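Local structure of phosphatidylethanolamine-binding protein (Plasmodium vivax, 2GZQ) at residues Asn66-Glu71 and Ser109-Lys114; Cys78-Met83 and Ser145-Glu150; Asp98-Ala103 and Val170-Cys175; Thr122-Val127 and Thr156-Tyr161; Ser141-Leu146 and Val190-Cys195. The protein probably binds phosphatidylethanolamine or related phosphate-bearing ligands. One frame throughout, in Å; residues are numbered along the deposited sequence.

Contact 1. Residues Asn66-Glu71 and Ser109-Lys114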
# COMPACT_ATOMS: atom_id res chain seq x y z
N ASN A 66 -8.62 -11.39 1.41
CA ASN A 66 -7.54 -12.21 1.95
C ASN A 66 -6.19 -11.67 1.58
O ASN A 66 -5.90 -11.50 0.38
CB ASN A 66 -7.64 -13.65 1.48
CG ASN A 66 -8.76 -14.37 2.11
OD1 ASN A 66 -8.67 -14.78 3.26
ND2 ASN A 66 -9.85 -14.48 1.39
N ILE A 67 -5.36 -11.40 2.58
CA ILE A 67 -3.97 -11.07 2.37
C ILE A 67 -3.16 -12.05 3.19
O ILE A 67 -3.56 -12.41 4.30
CB ILE A 67 -3.68 -9.63 2.77
CG1 ILE A 67 -4.42 -8.68 1.83
CG2 ILE A 67 -2.19 -9.35 2.77
CD1 ILE A 67 -4.31 -7.23 2.20
N LYS A 68 -2.07 -12.54 2.62
CA LYS A 68 -1.19 -13.48 3.32
C LYS A 68 0.25 -13.08 3.16
O LYS A 68 0.68 -12.70 2.08
CB LYS A 68 -1.33 -14.89 2.77
CG LYS A 68 -2.72 -15.46 2.94
CD LYS A 68 -2.84 -16.93 2.49
CE LYS A 68 -4.31 -17.36 2.43
NZ LYS A 68 -4.47 -18.84 2.63
N PHE A 69 0.99 -13.17 4.24
CA PHE A 69 2.40 -12.81 4.28
C PHE A 69 3.24 -14.07 4.41
O PHE A 69 2.85 -15.00 5.12
CB PHE A 69 2.69 -11.86 5.46
CG PHE A 69 1.76 -10.70 5.52
CD1 PHE A 69 1.82 -9.70 4.57
CD2 PHE A 69 0.78 -10.63 6.49
CE1 PHE A 69 0.94 -8.63 4.60
CE2 PHE A 69 -0.12 -9.58 6.50
CZ PHE A 69 -0.02 -8.57 5.56
N SER A 70 4.44 -14.08 3.84
CA SER A 70 5.27 -15.27 3.95
C SER A 70 5.87 -15.48 5.33
O SER A 70 6.29 -16.60 5.66
CB SER A 70 6.36 -15.27 2.91
OG SER A 70 7.17 -14.12 3.04
N GLU A 71 5.91 -14.46 6.17
CA GLU A 71 6.40 -14.61 7.54
C GLU A 71 5.75 -13.60 8.44
O GLU A 71 5.24 -12.59 7.97
CB GLU A 71 7.90 -14.49 7.62
CG GLU A 71 8.39 -13.19 7.18
CD GLU A 71 9.91 -13.06 7.23
OE1 GLU A 71 10.59 -13.69 6.40
OE2 GLU A 71 10.42 -12.33 8.11
N SER A 109 -0.07 -11.24 12.33
CA SER A 109 -0.42 -12.58 11.83
C SER A 109 0.01 -12.75 10.38
O SER A 109 0.01 -11.78 9.63
CB SER A 109 -1.94 -12.75 11.85
OG SER A 109 -2.34 -13.97 11.23
N LYS A 110 0.30 -13.98 9.94
CA LYS A 110 0.59 -14.21 8.53
C LYS A 110 -0.62 -14.03 7.63
O LYS A 110 -0.50 -14.10 6.43
CB LYS A 110 1.13 -15.61 8.30
CG LYS A 110 2.56 -15.77 8.68
CD LYS A 110 2.93 -17.21 8.68
CE LYS A 110 3.20 -17.71 7.28
NZ LYS A 110 3.89 -19.02 7.33
N GLU A 111 -1.81 -13.85 8.21
CA GLU A 111 -3.05 -13.76 7.43
C GLU A 111 -3.84 -12.55 7.90
O GLU A 111 -3.99 -12.34 9.12
CB GLU A 111 -3.90 -15.02 7.60
CG GLU A 111 -3.78 -16.00 6.47
CD GLU A 111 -4.98 -16.92 6.41
OE1 GLU A 111 -5.06 -17.83 7.26
OE2 GLU A 111 -5.84 -16.71 5.52
N LEU A 112 -4.34 -11.76 6.96
CA LEU A 112 -5.24 -10.66 7.26
C LEU A 112 -6.48 -10.87 6.45
O LEU A 112 -6.43 -10.88 5.23
CB LEU A 112 -4.59 -9.31 6.91
CG LEU A 112 -5.31 -8.05 7.38
CD1 LEU A 112 -5.28 -7.98 8.91
CD2 LEU A 112 -4.70 -6.81 6.78
N VAL A 113 -7.60 -11.03 7.14
CA VAL A 113 -8.89 -11.35 6.53
C VAL A 113 -9.81 -10.15 6.67
O VAL A 113 -10.03 -9.65 7.75
CB VAL A 113 -9.51 -12.60 7.18
CG1 VAL A 113 -10.82 -12.97 6.46
CG2 VAL A 113 -8.52 -13.75 7.17
N LYS A 114 -10.28 -9.65 5.54
CA LYS A 114 -11.14 -8.47 5.49
C LYS A 114 -10.51 -7.27 6.19
O LYS A 114 -11.21 -6.43 6.75
CB LYS A 114 -12.52 -8.77 6.10
CG LYS A 114 -13.33 -9.71 5.26
CD LYS A 114 -14.82 -9.64 5.59
CE LYS A 114 -15.59 -10.70 4.84
NZ LYS A 114 -17.06 -10.62 5.07
O HOH W 1 -5.87 -14.60 4.33
O HOH W 2 -8.80 -16.78 5.30
O HOH W 3 6.91 -18.12 7.92
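Ile67 and Leu112 form an antiparallel hydrogen-bonded pair: Ile67 N gives to Leu112 O at 2.9 Å, and Leu112 N returns a bond to Ile67 O at 2.8 Å. Two residues further along, Phe69 N donates to Lys110 O at 2.8 Å. The strand axes come within 4.7 Å and run at 169°, close to antiparallel. Residues 111-113 form an outermost strand of the four-stranded sheet, while Tyr40 and Ser42 bond to the far side of strand 66-69. On the face with Ile67 and Leu112, these two and Phe69 pack on Trp102 and Ile107 of strand 99-107 in the larger sheet, as in a beta sandwich. The Phe69 ring takes Ser109 O at its edge, 3.4 Å from CD2. On the face with Lys68 and Glu111, these two lie side by side with their CG atoms 3.7 Å apart; their salt bridge is long, and doubtful because Lys68 has two conformers. Glu111 and Asn66 also run side by side, and one water donates to both Asn66 OD1 (2.9 Å) and Glu111 OE2 (3.0 Å).

Contact 2. Residues Cys78-Met83 and Ser145-Glu150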
# COMPACT_ATOMS: atom_id res chain seq x y z
N CYS A 78 5.46 -4.97 14.27
CA CYS A 78 4.28 -5.37 13.52
C CYS A 78 4.38 -4.80 12.11
O CYS A 78 5.25 -3.97 11.81
CB CYS A 78 3.01 -4.94 14.24
SG CYS A 78 2.96 -3.19 14.55
N TYR A 79 3.54 -5.29 11.23
CA TYR A 79 3.44 -4.70 9.91
C TYR A 79 2.50 -3.52 9.90
O TYR A 79 1.47 -3.49 10.58
CB TYR A 79 2.96 -5.70 8.86
CG TYR A 79 3.87 -6.90 8.61
CD1 TYR A 79 3.36 -8.17 8.59
CD2 TYR A 79 5.22 -6.74 8.41
CE1 TYR A 79 4.17 -9.27 8.35
CE2 TYR A 79 6.05 -7.83 8.18
CZ TYR A 79 5.51 -9.09 8.14
OH TYR A 79 6.38 -10.14 7.92
N ILE A 80 2.87 -2.58 9.05
CA ILE A 80 1.99 -1.50 8.62
C ILE A 80 1.91 -1.56 7.10
O ILE A 80 2.93 -1.72 6.41
CB ILE A 80 2.48 -0.11 9.14
CG1 ILE A 80 1.53 0.99 8.71
CG2 ILE A 80 3.93 0.15 8.77
CD1 ILE A 80 1.78 2.33 9.41
N LEU A 81 0.69 -1.49 6.58
CA LEU A 81 0.41 -1.69 5.16
C LEU A 81 -0.28 -0.45 4.62
O LEU A 81 -1.27 0.01 5.19
CB LEU A 81 -0.50 -2.91 5.02
CG LEU A 81 -0.93 -3.27 3.60
CD1 LEU A 81 0.20 -3.52 2.65
CD2 LEU A 81 -1.83 -4.48 3.63
N PHE A 82 0.24 0.06 3.51
CA PHE A 82 -0.36 1.18 2.82
C PHE A 82 -0.74 0.70 1.41
O PHE A 82 0.08 0.03 0.75
CB PHE A 82 0.65 2.34 2.65
CG PHE A 82 1.15 2.96 3.93
CD1 PHE A 82 0.33 3.18 5.01
CD2 PHE A 82 2.47 3.35 4.05
CE1 PHE A 82 0.83 3.78 6.15
CE2 PHE A 82 2.93 3.96 5.16
CZ PHE A 82 2.14 4.16 6.22
N MSE A 83 -1.91 1.08 0.93
CA MSE A 83 -2.21 0.96 -0.46
C MSE A 83 -2.34 2.35 -1.07
O MSE A 83 -3.04 3.22 -0.52
CB MSE A 83 -3.51 0.22 -0.55
CG MSE A 83 -3.99 0.03 -1.91
SE MSE A 83 -5.81 -0.42 -1.70
CE MSE A 83 -6.33 -0.44 -3.57
N SER A 145 5.65 -2.51 5.62
CA SER A 145 6.79 -2.05 6.40
C SER A 145 6.67 -2.57 7.83
O SER A 145 5.60 -2.99 8.27
CB SER A 145 6.85 -0.51 6.43
OG SER A 145 6.90 0.02 5.13
N LEU A 146 7.77 -2.53 8.56
CA LEU A 146 7.81 -2.84 9.98
C LEU A 146 7.79 -1.56 10.81
O LEU A 146 8.50 -0.59 10.52
CB LEU A 146 9.12 -3.56 10.33
CG LEU A 146 9.20 -5.00 9.81
CD1 LEU A 146 10.58 -5.52 10.19
CD2 LEU A 146 8.11 -5.88 10.34
N VAL A 147 6.98 -1.59 11.85
CA VAL A 147 6.90 -0.57 12.86
C VAL A 147 7.00 -1.22 14.23
O VAL A 147 6.50 -2.33 14.44
CB VAL A 147 5.58 0.27 12.69
CG1 VAL A 147 4.35 -0.58 12.82
CG2 VAL A 147 5.51 1.42 13.67
N LYS A 148 7.65 -0.56 15.17
CA LYS A 148 7.65 -1.04 16.55
C LYS A 148 6.23 -1.14 17.06
O LYS A 148 5.43 -0.26 16.82
CB LYS A 148 8.43 -0.09 17.46
CG LYS A 148 9.89 -0.12 17.25
CD LYS A 148 10.60 0.72 18.32
CE LYS A 148 12.09 0.68 18.18
NZ LYS A 148 12.73 1.62 19.13
N GLU A 149 5.94 -2.19 17.81
CA GLU A 149 4.61 -2.36 18.39
C GLU A 149 4.20 -1.09 19.15
O GLU A 149 3.07 -0.62 19.05
CB GLU A 149 4.56 -3.57 19.32
CG GLU A 149 3.29 -3.65 20.16
CD GLU A 149 2.11 -4.22 19.39
OE1 GLU A 149 2.34 -4.90 18.37
OE2 GLU A 149 0.95 -3.99 19.82
N GLU A 150 5.12 -0.53 19.92
CA GLU A 150 4.78 0.62 20.77
C GLU A 150 4.43 1.86 19.94
O GLU A 150 3.84 2.80 20.49
CB GLU A 150 5.92 0.95 21.73
CG GLU A 150 7.18 1.45 21.04
CD GLU A 150 8.41 1.39 21.93
OE1 GLU A 150 8.80 0.28 22.35
OE2 GLU A 150 8.99 2.47 22.20
O HOH W 4 4.16 0.43 4.75
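Ile80 sets its CG2 branch against two residues of the partner strand, 3.8 Å from Ser145 CB and 4.1 Å from Val147 CG1. That branch lies between the backbone N and carbonyl carbon of Ile80, because CG1 is anti to N (chi1 -178°). On the reverse face Leu146 runs beside Tyr79, both pointing the same way, and Leu146 CD2 lies 3.6 Å from Tyr79 CE2, obliquely to the ring. Ser145 O meets the edge of the same ring in its plane. Further out, the antiparallel backbones are tied by four bonds. Cys78 and Val147 exchange a pair, with Cys78 N to Val147 O at 2.8 Å, and Ile80 and Ser145 do likewise, with Ser145 N to Ile80 O at 2.9 Å. A water bridges Ile80 O (3.0 Å) and Ser145 OG (2.8 Å), while Glu149 turns to a salt bridge with Lys152. Cohesion between these neighbours in the six-stranded sheet therefore rests on paired backbone groups and apolar side chains, with no salt bridge across the strands.

Contact 3. Residues Asp98-Ala103 and Val170-Cys175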
# COMPACT_ATOMS: atom_id res chain seq x y z
N ASP A 98 1.31 10.70 -3.69
CA ASP A 98 0.61 9.40 -3.71
C ASP A 98 -0.79 9.59 -3.16
O ASP A 98 -0.98 10.19 -2.10
CB ASP A 98 1.31 8.43 -2.76
CG ASP A 98 2.67 7.98 -3.24
OD1 ASP A 98 2.89 7.97 -4.46
OD2 ASP A 98 3.50 7.59 -2.38
N TYR A 99 -1.80 9.06 -3.83
CA TYR A 99 -3.15 8.99 -3.24
C TYR A 99 -3.20 7.78 -2.33
O TYR A 99 -2.86 6.67 -2.76
CB TYR A 99 -4.20 8.90 -4.35
CG TYR A 99 -5.62 8.98 -3.86
CD1 TYR A 99 -6.30 10.18 -3.86
CD2 TYR A 99 -6.24 7.88 -3.36
CE1 TYR A 99 -7.62 10.25 -3.39
CE2 TYR A 99 -7.55 7.95 -2.87
CZ TYR A 99 -8.21 9.13 -2.90
OH TYR A 99 -9.51 9.18 -2.41
N VAL A 100 -3.61 7.97 -1.08
CA VAL A 100 -3.64 6.87 -0.14
C VAL A 100 -5.05 6.29 0.02
O VAL A 100 -5.96 6.93 0.53
CB VAL A 100 -2.95 7.22 1.20
CG1 VAL A 100 -3.53 8.45 1.83
CG2 VAL A 100 -2.97 6.01 2.16
N HIS A 101 -5.20 5.05 -0.45
CA HIS A 101 -6.43 4.31 -0.35
C HIS A 101 -6.67 3.67 1.00
O HIS A 101 -7.84 3.45 1.37
CB HIS A 101 -6.43 3.23 -1.44
CG HIS A 101 -6.56 3.80 -2.80
ND1 HIS A 101 -7.74 4.28 -3.28
CD2 HIS A 101 -5.64 4.02 -3.78
CE1 HIS A 101 -7.56 4.78 -4.50
NE2 HIS A 101 -6.29 4.62 -4.83
N TRP A 102 -5.63 3.30 1.72
CA TRP A 102 -5.78 2.41 2.88
C TRP A 102 -4.50 2.44 3.67
O TRP A 102 -3.42 2.39 3.09
CB TRP A 102 -6.10 0.99 2.38
CG TRP A 102 -6.38 -0.03 3.44
CD1 TRP A 102 -6.96 0.15 4.66
CD2 TRP A 102 -6.08 -1.42 3.33
NE1 TRP A 102 -7.05 -1.05 5.32
CE2 TRP A 102 -6.52 -2.03 4.52
CE3 TRP A 102 -5.50 -2.21 2.33
CZ2 TRP A 102 -6.35 -3.39 4.77
CZ3 TRP A 102 -5.36 -3.57 2.57
CH2 TRP A 102 -5.79 -4.15 3.77
N ALA A 103 -4.62 2.53 4.99
CA ALA A 103 -3.48 2.38 5.90
C ALA A 103 -3.91 1.64 7.14
O ALA A 103 -4.80 2.10 7.87
CB ALA A 103 -2.90 3.73 6.30
N VAL A 170 -5.11 12.83 -0.82
CA VAL A 170 -4.27 13.36 -1.88
C VAL A 170 -2.90 13.71 -1.30
O VAL A 170 -2.81 14.25 -0.18
CB VAL A 170 -4.97 14.59 -2.51
CG1 VAL A 170 -4.11 15.26 -3.55
CG2 VAL A 170 -6.33 14.18 -3.09
N LYS A 171 -1.83 13.38 -2.03
CA LYS A 171 -0.47 13.67 -1.54
C LYS A 171 -0.26 13.12 -0.12
O LYS A 171 0.35 13.75 0.75
CB LYS A 171 -0.15 15.17 -1.61
CG LYS A 171 -0.07 15.74 -3.00
CD LYS A 171 0.19 17.26 -2.96
CE LYS A 171 0.06 17.92 -4.29
NZ LYS A 171 0.25 19.39 -4.12
N PHE A 172 -0.78 11.92 0.10
CA PHE A 172 -0.57 11.14 1.30
C PHE A 172 -0.75 11.98 2.57
O PHE A 172 0.16 12.17 3.37
CB PHE A 172 0.77 10.39 1.27
CG PHE A 172 0.75 9.11 2.05
CD1 PHE A 172 0.71 9.11 3.43
CD2 PHE A 172 0.68 7.89 1.40
CE1 PHE A 172 0.68 7.92 4.14
CE2 PHE A 172 0.62 6.69 2.12
CZ PHE A 172 0.62 6.70 3.49
N ASN A 173 -1.95 12.50 2.72
CA ASN A 173 -2.29 13.31 3.89
C ASN A 173 -1.36 14.47 4.08
O ASN A 173 -0.98 14.82 5.19
CB ASN A 173 -2.38 12.50 5.17
CG ASN A 173 -3.10 13.26 6.26
OD1 ASN A 173 -4.02 14.00 5.94
ND2 ASN A 173 -2.63 13.17 7.53
N ASN A 174 -1.00 15.09 2.97
CA ASN A 174 -0.08 16.23 2.95
C ASN A 174 1.31 15.87 3.48
O ASN A 174 2.01 16.74 4.02
CB ASN A 174 -0.66 17.43 3.74
CG ASN A 174 -1.82 18.10 3.03
OD1 ASN A 174 -2.80 18.47 3.66
ND2 ASN A 174 -1.71 18.22 1.73
N CYS A 175 1.71 14.60 3.34
CA CYS A 175 3.09 14.20 3.57
C CYS A 175 3.78 13.73 2.28
O CYS A 175 4.92 13.21 2.32
CB CYS A 175 3.18 13.10 4.62
SG CYS A 175 2.48 13.57 6.22
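Asp98 and Phe172 share the one hydrogen bond between these segments: Phe172 N gives to Asp98 O at 2.8 Å. The donor lies almost in line with the C=O, yet the bond is bent at the hydrogen, to 132°. The Asp98 carboxylate is engaged outside this pair, its OD2 accepting from Ala178 N. Ring contacts come next. Val100 lies over one face of Phe172, its CB 4.0 Å from the ring centroid and 26° off the normal, a CH-pi contact in which the two side chains cross at about a right angle. Val100 CG2 lies 3.7 Å from Phe172 CE2, and Asp98 CB lies at the edge of the ring. A looser apolar touch joins Tyr99 CD1 to Val170 CG2 at 4.1 Å. Phe82 of strand 77-85 meets Phe172 edge-to-face, and Ala178 and Val181 of helix 178-184 also touch it. Phi and psi are positive throughout Lys171-Asn174, which marks a short left-handed helix, weakly bonded within itself, consistent with the functional motif suggested for this protein.

Contact 4. Residues Thr122-Val127 and Thr156-Tyr161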
# COMPACT_ATOMS: atom_id res chain seq x y z
N THR A 122 -6.77 0.84 12.15
CA THR A 122 -7.05 1.36 10.83
C THR A 122 -6.86 2.87 10.80
O THR A 122 -7.71 3.63 11.27
CB THR A 122 -8.43 0.92 10.33
OG1 THR A 122 -8.44 -0.51 10.21
CG2 THR A 122 -8.76 1.52 9.00
N LEU A 123 -5.71 3.31 10.32
CA LEU A 123 -5.37 4.72 10.33
C LEU A 123 -6.10 5.46 9.21
O LEU A 123 -6.50 6.60 9.36
CB LEU A 123 -3.86 4.88 10.16
CG LEU A 123 -3.01 4.32 11.28
CD1 LEU A 123 -1.52 4.35 10.87
CD2 LEU A 123 -3.21 5.07 12.56
N LEU A 124 -6.31 4.79 8.08
CA LEU A 124 -7.14 5.29 6.99
C LEU A 124 -7.96 4.13 6.45
O LEU A 124 -7.38 3.19 5.87
CB LEU A 124 -6.29 5.90 5.87
CG LEU A 124 -5.51 7.14 6.29
CD1 LEU A 124 -4.46 7.48 5.23
CD2 LEU A 124 -6.45 8.34 6.50
N PRO A 125 -9.30 4.19 6.59
CA PRO A 125 -10.06 3.04 6.14
C PRO A 125 -10.05 2.92 4.62
O PRO A 125 -9.94 3.92 3.90
CB PRO A 125 -11.47 3.31 6.67
CG PRO A 125 -11.55 4.80 6.80
CD PRO A 125 -10.17 5.27 7.10
N TYR A 126 -10.16 1.70 4.13
CA TYR A 126 -10.09 1.40 2.71
C TYR A 126 -11.10 2.20 1.92
O TYR A 126 -12.30 2.16 2.22
CB TYR A 126 -10.34 -0.10 2.49
CG TYR A 126 -10.20 -0.50 1.05
CD1 TYR A 126 -8.99 -0.90 0.54
CD2 TYR A 126 -11.29 -0.46 0.20
CE1 TYR A 126 -8.86 -1.28 -0.77
CE2 TYR A 126 -11.17 -0.81 -1.14
CZ TYR A 126 -9.94 -1.20 -1.63
OH TYR A 126 -9.77 -1.55 -2.96
N VAL A 127 -10.64 2.85 0.85
CA VAL A 127 -11.52 3.34 -0.19
C VAL A 127 -10.94 2.88 -1.51
O VAL A 127 -9.72 2.95 -1.72
CB VAL A 127 -11.66 4.87 -0.16
CG1 VAL A 127 -12.23 5.33 1.17
CG2 VAL A 127 -10.33 5.55 -0.44
N THR A 156 3.82 9.60 12.75
CA THR A 156 3.88 10.99 12.38
C THR A 156 3.37 11.15 10.94
O THR A 156 3.83 10.43 10.06
CB THR A 156 5.32 11.48 12.54
OG1 THR A 156 5.72 11.27 13.90
CG2 THR A 156 5.46 12.95 12.16
N GLY A 157 2.44 12.08 10.70
CA GLY A 157 1.89 12.28 9.38
C GLY A 157 0.57 11.56 9.13
O GLY A 157 -0.19 11.93 8.21
N VAL A 158 0.28 10.54 9.93
CA VAL A 158 -0.91 9.74 9.75
C VAL A 158 -1.56 9.50 11.12
O VAL A 158 -1.40 8.42 11.72
CB VAL A 158 -0.63 8.40 9.04
CG1 VAL A 158 -1.94 7.79 8.60
CG2 VAL A 158 0.29 8.58 7.85
N PRO A 159 -2.29 10.50 11.60
CA PRO A 159 -2.79 10.35 12.95
C PRO A 159 -3.91 9.35 13.07
O PRO A 159 -4.46 8.89 12.07
CB PRO A 159 -3.29 11.75 13.31
CG PRO A 159 -2.62 12.65 12.34
CD PRO A 159 -2.59 11.83 11.07
N LEU A 160 -4.19 8.97 14.29
CA LEU A 160 -5.36 8.13 14.52
C LEU A 160 -6.58 8.71 13.85
O LEU A 160 -6.81 9.91 13.84
CB LEU A 160 -5.62 7.93 15.99
CG LEU A 160 -4.50 7.29 16.80
CD1 LEU A 160 -4.79 7.39 18.26
CD2 LEU A 160 -4.30 5.85 16.39
N TYR A 161 -7.37 7.84 13.26
CA TYR A 161 -8.46 8.24 12.37
C TYR A 161 -9.64 8.85 13.15
O TYR A 161 -10.12 8.31 14.17
CB TYR A 161 -8.96 7.06 11.58
CG TYR A 161 -9.98 7.38 10.52
CD1 TYR A 161 -11.28 6.94 10.62
CD2 TYR A 161 -9.63 8.07 9.37
CE1 TYR A 161 -12.19 7.17 9.62
CE2 TYR A 161 -10.54 8.34 8.38
CZ TYR A 161 -11.83 7.88 8.50
OH TYR A 161 -12.78 8.09 7.52
O HOH W 5 -6.76 5.07 13.54
O HOH W 6 -6.52 9.33 9.86
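Leu123 O and Pro159 O are joined through a single water, which donates to Leu123 O at 2.8 Å and to Pro159 O at 3.1 Å. A second water links Thr122 O to Tyr161 N: it donates to the former at 2.9 Å and accepts from the latter at 2.9 Å. No direct hydrogen bond crosses between the segments, so water carries their polar link. The chain turns a corner at Leu123, and Leu123 and Leu124 both face Ala103 on the neighbouring strand, a classic beta bulge at the edge of the six-stranded sheet; the 156-161 loop packs against this bend. Val158 and Leu123 cross at about a right angle, with Val158 CG1 3.8 Å from Leu123 CB. Val158 also reaches Leu124 and, beyond the pair, Phe172 of the left-handed helix 171-174. At the other end Tyr161, its CG anti to the backbone N (chi1 -174°), lays its ring across Pro125. In one of the two conformers of Pro125, CD stands 3.5 Å from the Tyr161 ring centroid and 18° off its normal, a CH-pi contact over the face that is doubtful for the other conformer. The Tyr161 hydroxyl is hydrogen-bonded to Glu164, and Pro125 O receives Arg169.

Contact 5. Residues Ser141-Leu146 and Val190-Cys195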
# COMPACT_ATOMS: atom_id res chain seq x y z
N SER A 141 -0.53 0.14 -5.73
CA SER A 141 0.59 -0.45 -5.04
C SER A 141 0.32 -0.67 -3.57
O SER A 141 -0.38 0.11 -2.91
CB SER A 141 1.79 0.47 -5.19
OG SER A 141 2.20 0.65 -6.54
N PHE A 142 0.92 -1.73 -3.05
CA PHE A 142 0.81 -2.12 -1.65
C PHE A 142 2.20 -2.17 -1.07
O PHE A 142 3.03 -2.94 -1.53
CB PHE A 142 0.14 -3.49 -1.54
CG PHE A 142 -1.29 -3.54 -2.01
CD1 PHE A 142 -1.58 -3.58 -3.34
CD2 PHE A 142 -2.33 -3.55 -1.10
CE1 PHE A 142 -2.90 -3.67 -3.78
CE2 PHE A 142 -3.65 -3.62 -1.54
CZ PHE A 142 -3.91 -3.66 -2.87
N ILE A 143 2.47 -1.38 -0.03
CA ILE A 143 3.78 -1.30 0.59
C ILE A 143 3.67 -1.79 2.03
O ILE A 143 2.86 -1.29 2.82
CB ILE A 143 4.30 0.14 0.61
CG1 ILE A 143 4.33 0.76 -0.80
CG2 ILE A 143 5.67 0.20 1.26
CD1 ILE A 143 4.43 2.26 -0.82
N LEU A 144 4.49 -2.77 2.36
CA LEU A 144 4.52 -3.40 3.66
C LEU A 144 5.79 -3.04 4.40
O LEU A 144 6.89 -3.20 3.83
CB LEU A 144 4.47 -4.92 3.50
CG LEU A 144 4.23 -5.73 4.75
CD1 LEU A 144 2.80 -5.56 5.24
CD2 LEU A 144 4.58 -7.22 4.51
N SER A 145 5.65 -2.51 5.62
CA SER A 145 6.79 -2.05 6.40
C SER A 145 6.67 -2.57 7.83
O SER A 145 5.60 -2.99 8.27
CB SER A 145 6.85 -0.51 6.43
OG SER A 145 6.90 0.02 5.13
N LEU A 146 7.77 -2.53 8.56
CA LEU A 146 7.81 -2.84 9.98
C LEU A 146 7.79 -1.56 10.81
O LEU A 146 8.50 -0.59 10.52
CB LEU A 146 9.12 -3.56 10.33
CG LEU A 146 9.20 -5.00 9.81
CD1 LEU A 146 10.58 -5.52 10.19
CD2 LEU A 146 8.11 -5.88 10.34
N VAL A 190 9.61 -3.82 3.89
CA VAL A 190 9.94 -5.25 3.78
C VAL A 190 9.20 -6.04 2.71
O VAL A 190 9.59 -7.14 2.40
CB VAL A 190 9.82 -5.97 5.13
CG1 VAL A 190 10.76 -5.40 6.19
CG2 VAL A 190 8.35 -5.96 5.64
N GLY A 191 8.17 -5.44 2.12
CA GLY A 191 7.38 -6.12 1.11
C GLY A 191 6.68 -5.15 0.20
O GLY A 191 6.46 -3.99 0.54
N PHE A 192 6.33 -5.65 -0.98
CA PHE A 192 5.68 -4.82 -2.00
C PHE A 192 4.90 -5.70 -2.96
O PHE A 192 5.36 -6.79 -3.33
CB PHE A 192 6.73 -4.04 -2.78
CG PHE A 192 6.13 -3.04 -3.73
CD1 PHE A 192 6.09 -3.27 -5.12
CD2 PHE A 192 5.59 -1.86 -3.25
CE1 PHE A 192 5.51 -2.36 -5.97
CE2 PHE A 192 5.01 -0.96 -4.11
CZ PHE A 192 4.97 -1.21 -5.47
N ASN A 193 3.75 -5.22 -3.41
CA ASN A 193 3.10 -5.84 -4.58
C ASN A 193 2.31 -4.75 -5.26
O ASN A 193 2.04 -3.69 -4.69
CB ASN A 193 2.19 -7.00 -4.15
CG ASN A 193 2.08 -8.08 -5.18
OD1 ASN A 193 2.22 -7.83 -6.41
ND2 ASN A 193 1.80 -9.30 -4.71
N TRP A 194 1.96 -4.98 -6.52
CA TRP A 194 1.21 -3.97 -7.26
C TRP A 194 0.50 -4.63 -8.42
O TRP A 194 0.81 -5.76 -8.80
CB TRP A 194 2.13 -2.82 -7.76
CG TRP A 194 2.86 -3.11 -9.05
CD1 TRP A 194 2.59 -2.56 -10.25
CD2 TRP A 194 3.98 -3.99 -9.24
NE1 TRP A 194 3.46 -3.05 -11.21
CE2 TRP A 194 4.34 -3.92 -10.61
CE3 TRP A 194 4.71 -4.82 -8.40
CZ2 TRP A 194 5.39 -4.68 -11.16
CZ3 TRP A 194 5.77 -5.58 -8.95
CH2 TRP A 194 6.08 -5.50 -10.31
N CYS A 195 -0.45 -3.88 -8.99
CA CYS A 195 -1.12 -4.26 -10.22
C CYS A 195 -1.28 -3.02 -11.06
O CYS A 195 -0.96 -1.92 -10.61
CB CYS A 195 -2.48 -4.91 -9.90
SG CYS A 195 -3.68 -3.81 -9.10
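Leu144 O is gripped by two backbone donors, Val190 N at 2.8 Å and Gly191 N at 3.1 Å; the first bond is nearly straight at 172°, the second bent to 147°. Gly191 O in turn takes Leu144 N at 2.9 Å. The doubled donation is the mark of a classic beta bulge, Val190 and Gly191 both facing Leu144. Beyond it the ladder is regular: Phe142 N gives to Asn193 O at 2.8 Å, and Asn193 N bonds back to Phe142 O. Both are inner strands of the six-stranded sheet, with strand 77-85 on the far side of 138-148 and strand 54-56 beyond 188-198. The amide of Asn193 leads away from the partner strand; ND2 reaches Met39 O and OD1 accepts from His51 N and Trp194 N, so both ends of this buried group are satisfied. On the face with Ser141 and Ile143, Phe192 swings its ring back over the partner strand, CG being anti to the backbone N (chi1 -172°). Ile143 CG1 meets the ring edge 3.8 Å from Phe192 CE2, and Ser141 OG, hydrogen-bonded to Arg139 O, comes 3.5 Å from Phe192 CZ. Helix 15-20 covers Phe192 and Trp194. Leu144 CD2 packs 4.1 Å from Val190 CG2 on the reverse face.

Contacts 2, 3, 4 and 5 all reach the six-stranded sheet, whereas contact 1 lies in the four-stranded sheet facing it. Contacts 2 and 5 share strand 138-148 and Ser145 and Leu146, with centres about 11 Å apart. Contacts 3 and 4 form a second cluster, about 9 Å between centres, joined by Asn173 ND2 to Gly157 O and by His101 ND1 to Val127 O. Contact 1 lies about 23 Å from contact 3, centre to centre, yet Ile67 still touches Trp102, and Phe69 packs on Tyr79 and Leu144 to join the sheets. Along the chain contacts 1, 2 and 3 interleave, so the sheets are built from crossing long-range pairs; contact 3 alone among these three includes the left-handed helix 171-174.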